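Local atomic coordinates of 2-Keto-3-deoxy-(6-phospho-)gluconate aldolase (PDB entry 2R91), a protein that is a TIM-barrel protein of the dihydrodipicolinate synthetase family and forms an assembly of four chains. Residues A[236-246]-A[263-274]; A[87-98]-A[121-130]. One frame throughout, in Å; residues are numbered along the deposited sequence.

How the interactions relate
Interaction 2 comes first along the chain and lies within the closed parallel barrel of eight strands, where it joins the neighbouring strands 93-96 and 125-129. Interaction 1 follows near the C-terminus, beyond the last barrel strand 192-193, and packs helix 239-251, together with the end of helix 217-237, against helix 267-276. The two contacts share no helix or strand. Their centres are about 31 Å apart, on opposite sides of the chain's centre, and their nearest atoms remain about 7 Å apart without touching. One therefore belongs to the barrel wall and the other to the C-terminal helices, yet both also touch the second subunit of the assembly.

Interaction 1 (A[236-246]-A[263-274])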
# COMPACT_ATOMS: atom_id res chain seq x y z
N HIS A 236 -10.98 -10.74 15.09
CA HIS A 236 -10.63 -12.08 14.70
C HIS A 236 -11.81 -12.82 14.02
O HIS A 236 -11.59 -13.58 13.08
CB HIS A 236 -10.00 -12.84 15.91
CG HIS A 236 -9.34 -14.12 15.53
ND1 HIS A 236 -9.71 -15.34 16.07
CD2 HIS A 236 -8.36 -14.37 14.63
CE1 HIS A 236 -8.98 -16.30 15.51
NE2 HIS A 236 -8.16 -15.74 14.63
N ILE A 237 -13.06 -12.57 14.44
CA ILE A 237 -14.22 -13.26 13.83
C ILE A 237 -15.07 -12.46 12.86
O ILE A 237 -16.13 -12.94 12.42
CB ILE A 237 -15.20 -13.83 14.87
CG1 ILE A 237 -15.55 -12.75 15.89
CG2 ILE A 237 -14.69 -15.14 15.48
CD1 ILE A 237 -16.56 -13.20 16.82
N GLY A 238 -14.67 -11.23 12.55
CA GLY A 238 -15.49 -10.39 11.67
C GLY A 238 -16.03 -9.25 12.52
O GLY A 238 -17.10 -9.36 13.12
N TYR A 239 -15.28 -8.14 12.55
CA TYR A 239 -15.55 -7.08 13.52
C TYR A 239 -16.98 -6.54 13.40
O TYR A 239 -17.67 -6.39 14.40
CB TYR A 239 -14.56 -5.92 13.37
CG TYR A 239 -14.76 -4.95 14.50
CD1 TYR A 239 -14.39 -5.30 15.78
CD2 TYR A 239 -15.39 -3.71 14.29
CE1 TYR A 239 -14.60 -4.45 16.85
CE2 TYR A 239 -15.59 -2.83 15.35
CZ TYR A 239 -15.19 -3.22 16.64
OH TYR A 239 -15.39 -2.40 17.70
N ALA A 240 -17.42 -6.26 12.18
CA ALA A 240 -18.71 -5.55 11.96
C ALA A 240 -19.88 -6.36 12.51
O ALA A 240 -20.76 -5.82 13.21
CB ALA A 240 -18.90 -5.23 10.45
N ALA A 241 -19.86 -7.67 12.28
CA ALA A 241 -20.85 -8.58 12.91
C ALA A 241 -20.66 -8.74 14.42
O ALA A 241 -21.63 -8.85 15.19
CB ALA A 241 -20.85 -9.94 12.22
N ALA A 242 -19.40 -8.77 14.87
CA ALA A 242 -19.11 -8.96 16.28
C ALA A 242 -19.60 -7.81 17.18
O ALA A 242 -19.95 -8.03 18.34
CB ALA A 242 -17.54 -9.22 16.49
N VAL A 243 -19.66 -6.59 16.63
CA VAL A 243 -20.08 -5.42 17.40
C VAL A 243 -21.44 -5.71 18.07
O VAL A 243 -21.66 -5.35 19.24
CB VAL A 243 -20.14 -4.13 16.51
CG1 VAL A 243 -20.86 -2.96 17.24
CG2 VAL A 243 -18.77 -3.68 16.06
N TYR A 244 -22.34 -6.37 17.33
CA TYR A 244 -23.69 -6.68 17.82
C TYR A 244 -23.64 -7.64 19.00
O TYR A 244 -24.35 -7.45 20.00
CB TYR A 244 -24.49 -7.38 16.72
CG TYR A 244 -24.88 -6.52 15.55
CD1 TYR A 244 -26.19 -5.99 15.44
CD2 TYR A 244 -23.95 -6.25 14.51
CE1 TYR A 244 -26.55 -5.20 14.33
CE2 TYR A 244 -24.30 -5.46 13.41
CZ TYR A 244 -25.63 -4.95 13.32
OH TYR A 244 -25.98 -4.18 12.21
N GLU A 245 -22.80 -8.67 18.88
CA GLU A 245 -22.66 -9.62 19.99
C GLU A 245 -21.99 -8.97 21.21
O GLU A 245 -22.37 -9.26 22.36
CB GLU A 245 -21.94 -10.91 19.54
CG GLU A 245 -21.76 -11.98 20.64
CD GLU A 245 -23.09 -12.55 21.13
OE1 GLU A 245 -24.10 -12.39 20.43
OE2 GLU A 245 -23.13 -13.14 22.23
N LEU A 246 -21.01 -8.08 20.97
CA LEU A 246 -20.40 -7.31 22.06
C LEU A 246 -21.44 -6.46 22.82
O LEU A 246 -21.39 -6.36 24.06
CB LEU A 246 -19.24 -6.44 21.56
CG LEU A 246 -18.02 -7.22 21.02
CD1 LEU A 246 -17.00 -6.25 20.45
CD2 LEU A 246 -17.38 -8.10 22.13
N TYR A 263 -22.88 -10.98 7.15
CA TYR A 263 -23.74 -11.97 7.80
C TYR A 263 -23.57 -11.96 9.31
O TYR A 263 -22.45 -11.77 9.80
CB TYR A 263 -23.47 -13.38 7.27
CG TYR A 263 -23.68 -13.47 5.79
CD1 TYR A 263 -24.98 -13.65 5.25
CD2 TYR A 263 -22.61 -13.34 4.91
CE1 TYR A 263 -25.19 -13.71 3.89
CE2 TYR A 263 -22.83 -13.40 3.52
CZ TYR A 263 -24.13 -13.59 3.04
OH TYR A 263 -24.35 -13.63 1.70
N PRO A 264 -24.68 -12.14 10.06
CA PRO A 264 -24.64 -12.31 11.50
C PRO A 264 -23.64 -13.40 11.89
O PRO A 264 -23.40 -14.35 11.11
CB PRO A 264 -26.07 -12.76 11.82
CG PRO A 264 -26.90 -12.12 10.77
CD PRO A 264 -26.07 -12.21 9.53
N LEU A 265 -23.05 -13.25 13.08
CA LEU A 265 -22.20 -14.30 13.65
C LEU A 265 -23.05 -15.53 13.88
O LEU A 265 -24.23 -15.43 14.25
CB LEU A 265 -21.65 -13.89 15.02
CG LEU A 265 -20.66 -12.73 15.11
CD1 LEU A 265 -20.07 -12.65 16.53
CD2 LEU A 265 -19.55 -12.86 14.04
N ASP A 266 -22.44 -16.68 13.67
CA ASP A 266 -23.12 -17.94 13.92
C ASP A 266 -22.98 -18.32 15.40
O ASP A 266 -22.31 -17.64 16.17
CB ASP A 266 -22.71 -19.04 12.91
CG ASP A 266 -21.26 -19.52 13.04
OD1 ASP A 266 -20.69 -19.49 14.14
OD2 ASP A 266 -20.69 -19.96 12.01
N PRO A 267 -23.69 -19.36 15.83
CA PRO A 267 -23.66 -19.70 17.26
C PRO A 267 -22.26 -20.01 17.78
O PRO A 267 -21.93 -19.62 18.90
CB PRO A 267 -24.53 -20.95 17.33
CG PRO A 267 -25.50 -20.76 16.18
CD PRO A 267 -24.59 -20.25 15.08
N GLU A 268 -21.46 -20.68 16.97
CA GLU A 268 -20.12 -21.07 17.40
C GLU A 268 -19.22 -19.83 17.55
O GLU A 268 -18.42 -19.75 18.47
CB GLU A 268 -19.48 -22.05 16.40
CG GLU A 268 -20.17 -23.46 16.30
CD GLU A 268 -21.53 -23.50 15.53
OE1 GLU A 268 -21.83 -22.61 14.67
OE2 GLU A 268 -22.30 -24.47 15.79
N GLU A 269 -19.36 -18.86 16.64
CA GLU A 269 -18.58 -17.62 16.71
C GLU A 269 -18.99 -16.81 17.93
O GLU A 269 -18.15 -16.24 18.61
CB GLU A 269 -18.79 -16.78 15.44
CG GLU A 269 -18.04 -17.28 14.23
CD GLU A 269 -18.60 -16.76 12.91
OE1 GLU A 269 -19.79 -16.38 12.85
OE2 GLU A 269 -17.86 -16.78 11.92
N LYS A 270 -20.29 -16.70 18.19
CA LYS A 270 -20.78 -16.01 19.37
C LYS A 270 -20.24 -16.63 20.66
O LYS A 270 -19.82 -15.92 21.57
CB LYS A 270 -22.31 -16.02 19.41
CG LYS A 270 -22.96 -15.09 18.40
CD LYS A 270 -24.48 -15.27 18.46
CE LYS A 270 -25.19 -14.45 17.42
NZ LYS A 270 -26.67 -14.62 17.64
N ALA A 271 -20.26 -17.96 20.76
CA ALA A 271 -19.75 -18.61 21.98
C ALA A 271 -18.25 -18.32 22.17
O ALA A 271 -17.79 -18.02 23.27
CB ALA A 271 -20.04 -20.14 21.92
N TRP A 272 -17.50 -18.40 21.08
CA TRP A 272 -16.05 -18.14 21.12
C TRP A 272 -15.78 -16.71 21.59
O TRP A 272 -14.91 -16.43 22.42
CB TRP A 272 -15.40 -18.42 19.76
CG TRP A 272 -13.91 -18.15 19.78
CD1 TRP A 272 -12.92 -19.05 20.09
CD2 TRP A 272 -13.25 -16.88 19.56
NE1 TRP A 272 -11.69 -18.42 20.05
CE2 TRP A 272 -11.85 -17.10 19.74
CE3 TRP A 272 -13.69 -15.59 19.20
CZ2 TRP A 272 -10.90 -16.09 19.57
CZ3 TRP A 272 -12.76 -14.58 19.06
CH2 TRP A 272 -11.37 -14.83 19.24
N LEU A 273 -16.54 -15.75 21.06
CA LEU A 273 -16.32 -14.36 21.45
C LEU A 273 -16.64 -14.11 22.91
O LEU A 273 -15.93 -13.38 23.58
CB LEU A 273 -17.16 -13.41 20.56
CG LEU A 273 -16.93 -11.91 20.74
CD1 LEU A 273 -15.48 -11.53 20.39
CD2 LEU A 273 -18.00 -11.13 19.89
N ARG A 274 -17.73 -14.70 23.40
CA ARG A 274 -18.11 -14.50 24.80
C ARG A 274 -16.98 -14.95 25.73
O ARG A 274 -16.65 -14.27 26.69
CB ARG A 274 -19.38 -15.28 25.16
CG ARG A 274 -20.67 -14.81 24.48
CD ARG A 274 -21.75 -15.92 24.59
NE ARG A 274 -22.90 -15.68 23.71
CZ ARG A 274 -23.67 -16.63 23.19
NH1 ARG A 274 -23.39 -17.92 23.42
NH2 ARG A 274 -24.72 -16.29 22.42
O HOH W 1 -17.98 -14.39 10.50
O HOH W 2 -23.66 -10.74 14.47
O HOH W 3 -27.15 -13.46 20.02
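Helices 239-246 and 267-274 belong to the C-terminal helical region that follows the last barrel strand, and they meet in a knob-into-hole contact, with L273 seated among A242, E245 and L246 of helix 239-246 and I237 just before it. The helix axes cross at -66°. L273 CD2 lies 3.8 Å from L246 CD2 and also reaches A242 CB, while the side chain of E245 runs past L273 in the opposite direction. With chi1 at 50°, I237 holds CG1 between its backbone N and carbonyl carbon; CD1 at the end of this branch reaches L265 CD1 (3.6 Å) and L273 CB, and the CG2 branch rests near W272 CE3. The second methyl of L265, CD2, packs against A241 CB at 3.7 Å. Beside this apolar patch, H236 ND1 approaches W272 CH2 at 3.6 Å, the two rings meeting obliquely.

D266 and E269 form a capping box at the start of helix 267-274: D266 OD1 accepts from E269 N (2.9 Å), and E269 OE1 accepts from D266 N. The other carboxylate oxygen, E269 OE2, forms a salt bridge with R108 of the second subunit and accepts a hydrogen bond from a water that also donates to I237 O. The buried E245 bends at chi2, and its carboxylate crosses the aliphatic part of K270, OE1 lying 3.5 Å from K270 CD; a water links OE1 to K270 NZ. R274 NE donates to E245 OE2 at 2.9 Å in a salt bridge that reaches the oxygen on its anti side, 32° out of the carboxylate plane.

Interaction 2 (A[87-98]-A[121-130]); sequences ESRGAEAVASLP and VSIPVFLYNY. With SO4 (sulfate ion), chain E.
V94 and S96 pair in parallel with V125 and L127 through four backbone hydrogen bonds: V94 N to P124 O, F126 N to V94 O (2.8 Å), S96 N to F126 O, and Y128 N to S96 O, the last donor standing above the carbonyl plane. A95 CA, between these bonds, and L97 CA, just past the last of them, make CA-H...O contacts with F126 O and Y128 O.

Before the strands, E87 reaches across with CG anti to its backbone N (chi1 -179°) and the chain extended beyond it. Its OE2 accepts two backbone N-H groups, S122 N at 2.8 Å on the syn lone pair and I123 N at 3.1 Å nearly in line with the C-O bond, a double grip that holds the carboxylate against the loop leading into strand 125-129. The aliphatic part of E87 lies along I123, the two running in opposite directions, and I123 CD1 is 3.5 Å from A91 O.

These strands are neighbours in the TIM barrel, joined by helix 107-120 in a right-handed beta-alpha-beta crossover. V94, S96, V125 and L127 occupy the sheet face covered by that helix, with V94 CG2 3.8 Å from V125 CG2; Y113 on the helix hydrogen-bonds S96 OG. A95 and F126 point to the opposite face, where the F126 ring also meets A93 CB at CE1 (3.7 Å).

Toward the C-terminal strand ends, L97 lies alongside Y128, pointing the same way, and places CD2 over one face of its ring, 3.8 Å from the centroid and 25° off the normal, a CH-pi contact. A sulfate ion, most likely taken up from the crystallisation solution, is bound there by T42, K153 and T155. Its O1 sits at the edge of the Y128 ring and accepts from Y128 OH at a very short 2.5 Å, a length to be read with caution.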
# COMPACT_ATOMS: atom_id res chain seq x y z
N GLU A 87 -32.32 16.89 7.78
CA GLU A 87 -32.49 18.25 8.27
C GLU A 87 -33.93 18.51 8.75
O GLU A 87 -34.14 19.14 9.79
CB GLU A 87 -32.11 19.25 7.20
CG GLU A 87 -32.24 20.70 7.69
CD GLU A 87 -31.79 21.66 6.62
OE1 GLU A 87 -32.42 21.68 5.55
OE2 GLU A 87 -30.79 22.36 6.81
N SER A 88 -34.91 18.01 8.00
CA SER A 88 -36.32 18.24 8.37
C SER A 88 -36.68 17.47 9.62
O SER A 88 -37.57 17.89 10.39
CB SER A 88 -37.25 17.84 7.23
OG SER A 88 -37.39 16.43 7.13
N ARG A 89 -35.98 16.35 9.85
CA ARG A 89 -36.19 15.55 11.06
C ARG A 89 -35.42 16.06 12.29
O ARG A 89 -35.49 15.47 13.36
CB ARG A 89 -35.90 14.06 10.77
CG ARG A 89 -36.84 13.46 9.73
CD ARG A 89 -38.24 13.44 10.29
NE ARG A 89 -39.26 12.82 9.44
CZ ARG A 89 -40.10 13.49 8.66
NH1 ARG A 89 -40.02 14.81 8.57
NH2 ARG A 89 -41.01 12.85 7.95
N GLY A 90 -34.72 17.17 12.14
CA GLY A 90 -34.06 17.79 13.27
C GLY A 90 -32.63 17.33 13.56
O GLY A 90 -32.12 17.55 14.66
N ALA A 91 -31.99 16.67 12.59
CA ALA A 91 -30.58 16.27 12.70
C ALA A 91 -29.77 17.52 12.91
O ALA A 91 -30.01 18.55 12.26
CB ALA A 91 -30.10 15.57 11.41
N GLU A 92 -28.76 17.46 13.76
CA GLU A 92 -27.98 18.65 14.00
C GLU A 92 -26.95 18.86 12.89
O GLU A 92 -26.47 19.98 12.66
CB GLU A 92 -27.40 18.64 15.42
CG GLU A 92 -26.12 17.91 15.61
CD GLU A 92 -25.55 18.12 17.03
OE1 GLU A 92 -26.33 18.26 18.01
OE2 GLU A 92 -24.30 18.11 17.15
N ALA A 93 -26.63 17.80 12.16
CA ALA A 93 -25.69 17.89 11.05
C ALA A 93 -25.90 16.69 10.13
O ALA A 93 -26.52 15.72 10.52
CB ALA A 93 -24.22 17.91 11.58
N VAL A 94 -25.38 16.77 8.91
CA VAL A 94 -25.27 15.55 8.09
C VAL A 94 -23.79 15.31 7.80
O VAL A 94 -23.00 16.25 7.84
CB VAL A 94 -26.02 15.66 6.75
CG1 VAL A 94 -27.56 15.71 7.01
CG2 VAL A 94 -25.56 16.89 5.98
N ALA A 95 -23.42 14.06 7.50
CA ALA A 95 -22.04 13.74 7.15
C ALA A 95 -22.06 12.94 5.87
O ALA A 95 -23.06 12.31 5.55
CB ALA A 95 -21.38 12.93 8.27
N SER A 96 -20.95 12.93 5.14
CA SER A 96 -20.82 12.01 4.01
C SER A 96 -19.40 11.48 3.85
O SER A 96 -18.42 12.22 3.96
CB SER A 96 -21.26 12.66 2.66
OG SER A 96 -21.30 11.66 1.65
N LEU A 97 -19.31 10.17 3.60
CA LEU A 97 -18.13 9.60 2.98
C LEU A 97 -17.91 10.35 1.68
O LEU A 97 -18.88 10.83 1.06
CB LEU A 97 -18.39 8.13 2.65
CG LEU A 97 -18.61 7.17 3.83
CD1 LEU A 97 -19.24 5.84 3.39
CD2 LEU A 97 -17.27 6.88 4.55
N PRO A 98 -16.64 10.42 1.23
CA PRO A 98 -16.40 10.80 -0.16
C PRO A 98 -16.95 9.68 -1.07
O PRO A 98 -17.09 8.55 -0.63
CB PRO A 98 -14.86 10.77 -0.28
CG PRO A 98 -14.32 10.82 1.17
CD PRO A 98 -15.39 10.10 1.96
N VAL A 121 -28.50 21.99 2.07
CA VAL A 121 -28.99 22.15 3.44
C VAL A 121 -28.37 23.36 4.11
O VAL A 121 -27.36 23.90 3.65
CB VAL A 121 -28.67 20.88 4.33
CG1 VAL A 121 -29.40 19.62 3.78
CG2 VAL A 121 -27.14 20.63 4.40
N SER A 122 -28.95 23.75 5.24
CA SER A 122 -28.45 24.84 6.06
C SER A 122 -27.64 24.34 7.24
O SER A 122 -26.74 25.04 7.71
CB SER A 122 -29.63 25.67 6.59
OG SER A 122 -30.36 26.16 5.48
N ILE A 123 -27.97 23.15 7.74
CA ILE A 123 -27.22 22.58 8.86
C ILE A 123 -25.79 22.23 8.38
O ILE A 123 -25.55 22.10 7.19
CB ILE A 123 -27.94 21.36 9.48
CG1 ILE A 123 -28.20 20.26 8.42
CG2 ILE A 123 -29.24 21.79 10.16
CD1 ILE A 123 -28.75 18.97 9.04
N PRO A 124 -24.83 22.10 9.32
CA PRO A 124 -23.43 21.80 8.99
C PRO A 124 -23.28 20.47 8.23
O PRO A 124 -23.98 19.50 8.54
CB PRO A 124 -22.76 21.67 10.36
CG PRO A 124 -23.64 22.46 11.29
CD PRO A 124 -25.03 22.24 10.77
N VAL A 125 -22.42 20.46 7.23
CA VAL A 125 -22.04 19.24 6.54
C VAL A 125 -20.64 18.79 7.02
O VAL A 125 -19.70 19.58 7.01
CB VAL A 125 -22.03 19.46 5.01
CG1 VAL A 125 -21.40 18.26 4.27
CG2 VAL A 125 -23.46 19.73 4.50
N PHE A 126 -20.54 17.53 7.46
CA PHE A 126 -19.27 16.94 7.94
C PHE A 126 -18.66 16.08 6.86
O PHE A 126 -19.38 15.33 6.16
CB PHE A 126 -19.52 16.01 9.14
CG PHE A 126 -19.69 16.71 10.46
CD1 PHE A 126 -20.42 17.88 10.57
CD2 PHE A 126 -19.11 16.18 11.60
CE1 PHE A 126 -20.57 18.52 11.81
CE2 PHE A 126 -19.26 16.81 12.85
CZ PHE A 126 -19.99 17.95 12.95
N LEU A 127 -17.34 16.15 6.74
CA LEU A 127 -16.64 15.14 5.98
C LEU A 127 -16.48 13.90 6.86
O LEU A 127 -16.06 14.00 8.02
CB LEU A 127 -15.28 15.68 5.50
CG LEU A 127 -14.26 14.61 5.08
CD1 LEU A 127 -14.61 13.88 3.78
CD2 LEU A 127 -12.84 15.24 5.02
N TYR A 128 -16.87 12.74 6.35
CA TYR A 128 -16.61 11.47 7.03
C TYR A 128 -15.57 10.75 6.19
O TYR A 128 -15.86 10.18 5.12
CB TYR A 128 -17.92 10.65 7.17
CG TYR A 128 -17.79 9.21 7.67
CD1 TYR A 128 -16.72 8.80 8.51
CD2 TYR A 128 -18.76 8.27 7.36
CE1 TYR A 128 -16.63 7.47 8.95
CE2 TYR A 128 -18.69 6.96 7.79
CZ TYR A 128 -17.63 6.56 8.60
OH TYR A 128 -17.62 5.25 9.00
N ASN A 129 -14.32 10.81 6.68
CA ASN A 129 -13.16 10.31 5.97
C ASN A 129 -12.79 8.93 6.53
O ASN A 129 -12.77 8.74 7.75
CB ASN A 129 -12.02 11.34 6.13
CG ASN A 129 -10.82 11.07 5.22
OD1 ASN A 129 -9.69 10.83 5.70
ND2 ASN A 129 -11.03 11.14 3.93
N TYR A 130 -12.57 7.95 5.66
CA TYR A 130 -12.29 6.60 6.08
C TYR A 130 -11.52 5.92 4.95
O TYR A 130 -12.07 5.08 4.21
CB TYR A 130 -13.59 5.84 6.40
CG TYR A 130 -13.42 4.52 7.11
CD1 TYR A 130 -12.17 3.89 7.21
CD2 TYR A 130 -14.52 3.87 7.66
CE1 TYR A 130 -12.03 2.65 7.85
CE2 TYR A 130 -14.38 2.66 8.32
CZ TYR A 130 -13.15 2.05 8.39
OH TYR A 130 -13.02 0.87 9.04
S SO4 E . -17.21 3.95 11.97
O1 SO4 E . -16.36 4.77 11.06
O2 SO4 E . -16.82 4.42 13.33
O3 SO4 E . -18.64 3.93 11.72
O4 SO4 E . -16.88 2.51 11.88
O HOH W 4 -32.41 24.72 4.76